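Local coordinates for lipoprotein (Paraburkholderia phytofirmans, PDB 5T11) that forms a dodecameric periplasmic lipoprotein, PelC, that probably guides Pel polysaccharide toward export across the outer membrane, at residues 20-25 / 89-94; 37-42 / 94-99. The protein carries 1 engineered substitution. All coordinates share one frame; numbering follows the deposited sequence.

How the interactions relate
Both interactions lie in the buried interior and share strand 90-99, their segments overlapping at G94. Interaction 1 joins strands 21-28 and 90-99 edge to edge as parallel neighbours of the mixed sheet, through backbone hydrogen bonds with aliphatic side chains on both faces; its ends, at K20, R89 and S25, are more exposed. Interaction 2 sets helix 35-49 against the far part of strand 90-99 and has no hydrogen bond between its segments, just van der Waals packing, mostly about W99, with V96 on A39 beside it. They touch where the side chain of E40 packs on V23 and S25. Other subunits reach interaction 2, whereas interaction 1 is held within one chain.

Interaction 1: residues 20-25 / 89-94; sequences KVAVVS and RYVLSG
V24 and V91 make the closest side-chain contact between these parallel strands: their side chains cross obliquely, with V91 CG1 lying 3.7 Å from V24 CB. The torsion of V91 (chi1 160°) sets CG1 anti to its own backbone N and brings this methyl against V24, while CG2 is left 4.2 Å from the CB of A22. V21, V23, Y90 and L92 project from the other face of the sheet. There V21 CG1 packs on the CB of L92 and its CG2 on the CB of Y90, meeting the tyrosine ring at its edge; V23 CG2 lies 4.3 Å from L92 CD2. One face of the same ring is overlaid near its rim by R89 CG.

Backbone bonds fix this register. K20 O accepts two N-H groups, from Y90 N (3.2 Å) and R89 N (2.6 Å), the Y90 bond being the straighter at 165°. A22 then bonds through its N to Y90 O and through its O to L92 N, and V24 N donates to L92 O with an N-H...O angle of 172°. Near S25 the pairing weakens: S93 OG lies 3.3 Å from both V24 O and S25 O, close enough for a weak hydrogen bond to one or the other.

K20 forms a salt bridge with D54, and R89 one with D19. Helix 78-85, leading into strand 90-99, packs on A22, V24 and V91; helix 35-49 covers V21, V23 and L92 on the opposite face and joins strand 21-28 to its other parallel neighbour, 55-57, in a beta-alpha-beta unit.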
ATOM      1  N   LYS B  20      44.899 -23.415 -22.189  1.00 57.21           N
ATOM      2  CA  LYS B  20      43.610 -23.765 -21.597  1.00 59.15           C
ATOM      3  C   LYS B  20      43.299 -22.805 -20.454  1.00 53.58           C
ATOM      4  O   LYS B  20      44.099 -22.651 -19.528  1.00 58.66           O
ATOM      5  CB  LYS B  20      43.616 -25.213 -21.114  1.00 58.93           C
ATOM      6  CG  LYS B  20      44.099 -26.180 -22.185  1.00 78.94           C
ATOM      7  CD  LYS B  20      43.720 -27.626 -21.909  1.00 88.28           C
ATOM      8  CE  LYS B  20      43.957 -28.473 -23.156  1.00 95.54           C
ATOM      9  NZ  LYS B  20      43.392 -27.823 -24.383  1.00 93.94           N
ATOM     10  N   VAL B  21      42.143 -22.159 -20.525  1.00 51.04           N
ATOM     11  CA  VAL B  21      41.704 -21.182 -19.534  1.00 57.03           C
ATOM     12  C   VAL B  21      40.416 -21.681 -18.896  1.00 54.66           C
ATOM     13  O   VAL B  21      39.461 -22.029 -19.600  1.00 53.35           O
ATOM     14  CB  VAL B  21      41.481 -19.798 -20.166  1.00 53.50           C
ATOM     15  CG1 VAL B  21      40.947 -18.804 -19.127  1.00 50.21           C
ATOM     16  CG2 VAL B  21      42.757 -19.302 -20.818  1.00 54.91           C
ATOM     17  N   ALA B  22      40.388 -21.709 -17.569  1.00 54.84           N
ATOM     18  CA  ALA B  22      39.167 -21.976 -16.822  1.00 54.49           C
ATOM     19  C   ALA B  22      38.609 -20.658 -16.301  1.00 48.35           C
ATOM     20  O   ALA B  22      39.356 -19.846 -15.745  1.00 48.75           O
ATOM     21  CB  ALA B  22      39.428 -22.937 -15.662  1.00 50.00           C
ATOM     22  N   VAL B  23      37.310 -20.442 -16.501  1.00 47.91           N
ATOM     23  CA  VAL B  23      36.606 -19.299 -15.915  1.00 48.13           C
ATOM     24  C   VAL B  23      35.997 -19.766 -14.600  1.00 51.98           C
ATOM     25  O   VAL B  23      35.232 -20.737 -14.569  1.00 50.68           O
ATOM     26  CB  VAL B  23      35.531 -18.744 -16.860  1.00 44.26           C
ATOM     27  CG1 VAL B  23      34.712 -17.648 -16.158  1.00 40.56           C
ATOM     28  CG2 VAL B  23      36.172 -18.233 -18.152  1.00 38.67           C
ATOM     29  N   VAL B  24      36.364 -19.093 -13.514  1.00 43.98           N
ATOM     30  CA  VAL B  24      36.044 -19.528 -12.162  1.00 50.56           C
ATOM     31  C   VAL B  24      35.295 -18.406 -11.449  1.00 51.92           C
ATOM     32  O   VAL B  24      35.750 -17.256 -11.451  1.00 57.72           O
ATOM     33  CB  VAL B  24      37.322 -19.908 -11.393  1.00 57.32           C
ATOM     34  CG1 VAL B  24      37.120 -19.795  -9.899  1.00 67.03           C
ATOM     35  CG2 VAL B  24      37.773 -21.303 -11.772  1.00 53.51           C
ATOM     36  N   SER B  25      34.151 -18.755 -10.852  1.00 49.33           N
ATOM     37  CA  SER B  25      33.394 -17.978  -9.871  1.00 51.37           C
ATOM     38  C   SER B  25      33.654 -16.482  -9.914  1.00 46.91           C
ATOM     39  O   SER B  25      34.524 -15.964  -9.207  1.00 49.57           O
ATOM     40  CB  SER B  25      33.677 -18.482  -8.458  1.00 67.65           C
ATOM     41  OG  SER B  25      35.000 -18.157  -8.067  1.00 80.68           O
ATOM     42  N   ARG B  89      45.904 -23.798 -17.981  1.00 55.93           N
ATOM     43  CA  ARG B  89      47.101 -23.006 -17.742  1.00 57.47           C
ATOM     44  C   ARG B  89      46.792 -21.723 -16.970  1.00 55.84           C
ATOM     45  O   ARG B  89      47.619 -21.281 -16.160  1.00 58.06           O
ATOM     46  CB  ARG B  89      47.798 -22.687 -19.067  1.00 57.53           C
ATOM     47  CG  ARG B  89      49.229 -22.170 -18.896  1.00 63.40           C
ATOM     48  CD  ARG B  89      49.885 -21.920 -20.239  1.00 70.85           C
ATOM     49  NE  ARG B  89      51.176 -21.246 -20.114  1.00 83.18           N
ATOM     50  CZ  ARG B  89      51.973 -20.979 -21.144  1.00 88.59           C
ATOM     51  NH1 ARG B  89      51.612 -21.334 -22.371  1.00 89.06           N
ATOM     52  NH2 ARG B  89      53.130 -20.361 -20.950  1.00 92.72           N
ATOM     53  N   TYR B  90      45.624 -21.114 -17.199  1.00 50.86           N
ATOM     54  CA  TYR B  90      45.216 -19.899 -16.493  1.00 48.23           C
ATOM     55  C   TYR B  90      43.782 -20.016 -15.990  1.00 55.76           C
ATOM     56  O   TYR B  90      42.968 -20.767 -16.536  1.00 57.84           O
ATOM     57  CB  TYR B  90      45.306 -18.647 -17.379  1.00 49.80           C
ATOM     58  CG  TYR B  90      46.662 -18.377 -17.978  1.00 54.63           C
ATOM     59  CD1 TYR B  90      47.686 -17.837 -17.209  1.00 58.95           C
ATOM     60  CD2 TYR B  90      46.917 -18.648 -19.315  1.00 57.86           C
ATOM     61  CE1 TYR B  90      48.931 -17.586 -17.755  1.00 64.38           C
ATOM     62  CE2 TYR B  90      48.159 -18.395 -19.871  1.00 60.02           C
ATOM     63  CZ  TYR B  90      49.165 -17.864 -19.083  1.00 63.91           C
ATOM     64  OH  TYR B  90      50.411 -17.607 -19.618  1.00 75.18           O
ATOM     65  N   VAL B  91      43.480 -19.241 -14.946  1.00 50.36           N
ATOM     66  CA  VAL B  91      42.128 -19.080 -14.424  1.00 47.47           C
ATOM     67  C   VAL B  91      41.734 -17.615 -14.575  1.00 50.34           C
ATOM     68  O   VAL B  91      42.510 -16.719 -14.216  1.00 51.64           O
ATOM     69  CB  VAL B  91      42.018 -19.519 -12.951  1.00 46.04           C
ATOM     70  CG1 VAL B  91      40.795 -18.914 -12.299  1.00 47.23           C
ATOM     71  CG2 VAL B  91      41.926 -21.012 -12.858  1.00 53.97           C
ATOM     72  N   LEU B  92      40.548 -17.377 -15.129  1.00 46.58           N
ATOM     73  CA  LEU B  92      39.952 -16.051 -15.173  1.00 39.89           C
ATOM     74  C   LEU B  92      38.904 -15.983 -14.072  1.00 46.50           C
ATOM     75  O   LEU B  92      37.974 -16.797 -14.045  1.00 44.33           O
ATOM     76  CB  LEU B  92      39.319 -15.755 -16.535  1.00 42.18           C
ATOM     77  CG  LEU B  92      38.715 -14.342 -16.610  1.00 42.85           C
ATOM     78  CD1 LEU B  92      39.812 -13.314 -16.826  1.00 40.86           C
ATOM     79  CD2 LEU B  92      37.604 -14.192 -17.668  1.00 36.00           C
ATOM     80  N   SER B  93      39.091 -15.055 -13.142  1.00 43.24           N
ATOM     81  CA  SER B  93      38.151 -14.791 -12.069  1.00 44.37           C
ATOM     82  C   SER B  93      37.847 -13.296 -12.072  1.00 41.62           C
ATOM     83  O   SER B  93      38.309 -12.551 -12.944  1.00 42.21           O
ATOM     84  CB  SER B  93      38.713 -15.253 -10.720  1.00 46.76           C
ATOM     85  OG  SER B  93      37.696 -15.260  -9.732  1.00 56.49           O
ATOM     86  N   GLY B  94      37.075 -12.849 -11.093  1.00 41.21           N
ATOM     87  CA  GLY B  94      36.766 -11.434 -10.989  1.00 40.98           C
ATOM     88  C   GLY B  94      35.517 -11.216 -10.151  1.00 37.79           C
ATOM     89  O   GLY B  94      35.134 -12.071  -9.353  1.00 37.78           O
TER

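Interaction 2: residues 37-42 / 94-99; sequences HSAESI and GAVEEW
The indole of W99 meets helix 35-49 with its six-membered ring: I42 CD1 lies at the edge, in the ring plane, 3.9 Å from CH2, whereas S38 and A39 approach obliquely. S38 CB is 3.7 Å from CZ2, and A39 CB is 3.9 Å from CZ3. With CG anti to the backbone N (chi1 -169°), the indole reaches from the strand to the helix, and the side chains of I42 and W99 come from opposite directions. V96 adds a second point of contact, its CG2 lying 3.8 Å from A39 CB, so that the methyl of A39 touches both V96 and W99.

L141 and A145 of helix 141-152 also pack on W99, and Y29 of a neighbouring subunit packs on S38. E97 and E98 both face G112 in a classic beta bulge; E98 accepts hydrogen bonds from Y101 OH and the backbone N of S142, both of a third subunit.

No hydrogen bond joins the two segments: S38 OG bonds weakly to D34 O of its own chain, leaving CB to face the indole. Helix and strand are held by shape and apolar burial; nearby polar bonds mostly stay within the chain (W99 O to T32, E40 to I26).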
ATOM      1  N   HIS B  37      27.135 -15.042 -12.782  1.00 34.18           N
ATOM      2  CA  HIS B  37      27.057 -16.161 -13.725  1.00 42.54           C
ATOM      3  C   HIS B  37      26.889 -15.664 -15.155  1.00 39.01           C
ATOM      4  O   HIS B  37      27.452 -16.247 -16.093  1.00 40.37           O
ATOM      5  CB  HIS B  37      25.916 -17.104 -13.330  1.00 40.62           C
ATOM      6  CG  HIS B  37      26.145 -17.798 -12.022  1.00 47.38           C
ATOM      7  ND1 HIS B  37      25.177 -17.892 -11.042  1.00 48.28           N
ATOM      8  CD2 HIS B  37      27.241 -18.422 -11.528  1.00 45.08           C
ATOM      9  CE1 HIS B  37      25.667 -18.544 -10.003  1.00 51.96           C
ATOM     10  NE2 HIS B  37      26.918 -18.876 -10.271  1.00 53.52           N
ATOM     11  N   SER B  38      26.122 -14.583 -15.336  1.00 33.99           N
ATOM     12  CA  SER B  38      26.019 -13.964 -16.651  1.00 40.43           C
ATOM     13  C   SER B  38      27.370 -13.469 -17.118  1.00 33.48           C
ATOM     14  O   SER B  38      27.724 -13.640 -18.290  1.00 42.96           O
ATOM     15  CB  SER B  38      25.015 -12.802 -16.636  1.00 33.96           C
ATOM     16  OG  SER B  38      23.709 -13.316 -16.436  1.00 34.84           O
ATOM     17  N   ALA B  39      28.137 -12.834 -16.221  1.00 37.00           N
ATOM     18  CA  ALA B  39      29.463 -12.353 -16.613  1.00 38.16           C
ATOM     19  C   ALA B  39      30.385 -13.518 -16.961  1.00 38.33           C
ATOM     20  O   ALA B  39      31.221 -13.397 -17.865  1.00 37.40           O
ATOM     21  CB  ALA B  39      30.084 -11.496 -15.515  1.00 32.02           C
ATOM     22  N   GLU B  40      30.250 -14.649 -16.256  1.00 37.58           N
ATOM     23  CA  GLU B  40      31.075 -15.817 -16.567  1.00 41.13           C
ATOM     24  C   GLU B  40      30.796 -16.317 -17.981  1.00 45.96           C
ATOM     25  O   GLU B  40      31.727 -16.604 -18.743  1.00 45.92           O
ATOM     26  CB  GLU B  40      30.818 -16.942 -15.564  1.00 39.74           C
ATOM     27  CG  GLU B  40      31.389 -16.740 -14.186  1.00 44.74           C
ATOM     28  CD  GLU B  40      30.728 -17.654 -13.159  1.00 61.38           C
ATOM     29  OE1 GLU B  40      29.834 -18.431 -13.560  1.00 64.76           O
ATOM     30  OE2 GLU B  40      31.095 -17.591 -11.961  1.00 62.62           O
ATOM     31  N   SER B  41      29.511 -16.439 -18.338  1.00 36.13           N
ATOM     32  CA  SER B  41      29.130 -16.926 -19.662  1.00 42.26           C
ATOM     33  C   SER B  41      29.585 -15.970 -20.754  1.00 37.38           C
ATOM     34  O   SER B  41      30.147 -16.393 -21.772  1.00 38.76           O
ATOM     35  CB  SER B  41      27.614 -17.125 -19.743  1.00 44.42           C
ATOM     36  OG  SER B  41      27.212 -18.157 -18.870  1.00 53.68           O
ATOM     37  N   ILE B  42      29.315 -14.675 -20.576  1.00 36.13           N
ATOM     38  CA  ILE B  42      29.764 -13.702 -21.566  1.00 36.44           C
ATOM     39  C   ILE B  42      31.283 -13.732 -21.665  1.00 36.39           C
ATOM     40  O   ILE B  42      31.847 -13.725 -22.768  1.00 40.30           O
ATOM     41  CB  ILE B  42      29.238 -12.292 -21.224  1.00 35.70           C
ATOM     42  CG1 ILE B  42      27.720 -12.242 -21.343  1.00 36.34           C
ATOM     43  CG2 ILE B  42      29.865 -11.241 -22.166  1.00 36.55           C
ATOM     44  CD1 ILE B  42      27.066 -11.046 -20.573  1.00 35.96           C
ATOM     45  N   GLY B  94      37.075 -12.849 -11.093  1.00 41.21           N
ATOM     46  CA  GLY B  94      36.766 -11.434 -10.989  1.00 40.98           C
ATOM     47  C   GLY B  94      35.517 -11.216 -10.151  1.00 37.79           C
ATOM     48  O   GLY B  94      35.134 -12.071  -9.353  1.00 37.78           O
ATOM     49  N   ALA B  95      34.902 -10.050 -10.357  1.00 35.61           N
ATOM     50  CA  ALA B  95      33.716  -9.664  -9.604  1.00 38.41           C
ATOM     51  C   ALA B  95      32.893  -8.655 -10.395  1.00 37.02           C
ATOM     52  O   ALA B  95      33.429  -7.860 -11.182  1.00 35.85           O
ATOM     53  CB  ALA B  95      34.083  -9.069  -8.241  1.00 41.32           C
ATOM     54  N   VAL B  96      31.585  -8.685 -10.157  1.00 32.12           N
ATOM     55  CA  VAL B  96      30.657  -7.712 -10.715  1.00 37.12           C
ATOM     56  C   VAL B  96      30.311  -6.706  -9.617  1.00 39.03           C
ATOM     57  O   VAL B  96      29.739  -7.071  -8.580  1.00 33.51           O
ATOM     58  CB  VAL B  96      29.406  -8.401 -11.279  1.00 36.27           C
ATOM     59  CG1 VAL B  96      28.441  -7.381 -11.858  1.00 30.08           C
ATOM     60  CG2 VAL B  96      29.823  -9.446 -12.356  1.00 34.42           C
ATOM     61  N   GLU B  97      30.694  -5.443  -9.827  1.00 32.98           N
ATOM     62  CA  GLU B  97      30.407  -4.363  -8.885  1.00 33.64           C
ATOM     63  C   GLU B  97      29.090  -3.663  -9.173  1.00 35.89           C
ATOM     64  O   GLU B  97      28.521  -3.034  -8.270  1.00 31.95           O
ATOM     65  CB  GLU B  97      31.540  -3.316  -8.901  1.00 32.96           C
ATOM     66  CG  GLU B  97      32.872  -3.821  -8.317  1.00 36.10           C
ATOM     67  CD  GLU B  97      33.688  -4.635  -9.313  1.00 42.18           C
ATOM     68  OE1 GLU B  97      33.603  -4.342 -10.531  1.00 39.38           O
ATOM     69  OE2 GLU B  97      34.403  -5.575  -8.885  1.00 42.74           O
ATOM     70  N   GLU B  98      28.589  -3.754 -10.403  1.00 32.24           N
ATOM     71  CA  GLU B  98      27.340  -3.097 -10.758  1.00 32.84           C
ATOM     72  C   GLU B  98      26.805  -3.743 -12.023  1.00 34.09           C
ATOM     73  O   GLU B  98      27.571  -4.067 -12.940  1.00 34.07           O
ATOM     74  CB  GLU B  98      27.543  -1.589 -10.964  1.00 34.18           C
ATOM     75  CG  GLU B  98      26.295  -0.849 -11.394  1.00 30.28           C
ATOM     76  CD  GLU B  98      26.361   0.659 -11.096  1.00 43.45           C
ATOM     77  OE1 GLU B  98      27.403   1.294 -11.406  1.00 39.39           O
ATOM     78  OE2 GLU B  98      25.358   1.208 -10.553  1.00 40.39           O
ATOM     79  N   TRP B  99      25.494  -3.921 -12.069  1.00 32.06           N
ATOM     80  CA  TRP B  99      24.837  -4.633 -13.155  1.00 30.43           C
ATOM     81  C   TRP B  99      23.336  -4.426 -13.018  1.00 33.05           C
ATOM     82  O   TRP B  99      22.628  -5.311 -12.522  1.00 32.24           O
ATOM     83  CB  TRP B  99      25.199  -6.116 -13.087  1.00 30.88           C
ATOM     84  CG  TRP B  99      24.836  -7.005 -14.270  1.00 36.24           C
ATOM     85  CD1 TRP B  99      23.584  -7.415 -14.646  1.00 37.51           C
ATOM     86  CD2 TRP B  99      25.758  -7.669 -15.161  1.00 37.56           C
ATOM     87  NE1 TRP B  99      23.667  -8.264 -15.731  1.00 37.81           N
ATOM     88  CE2 TRP B  99      24.987  -8.429 -16.073  1.00 39.55           C
ATOM     89  CE3 TRP B  99      27.155  -7.663 -15.296  1.00 40.50           C
ATOM     90  CZ2 TRP B  99      25.570  -9.195 -17.099  1.00 35.84           C
ATOM     91  CZ3 TRP B  99      27.732  -8.425 -16.313  1.00 42.66           C
ATOM     92  CH2 TRP B  99      26.932  -9.185 -17.197  1.00 31.98           C
TER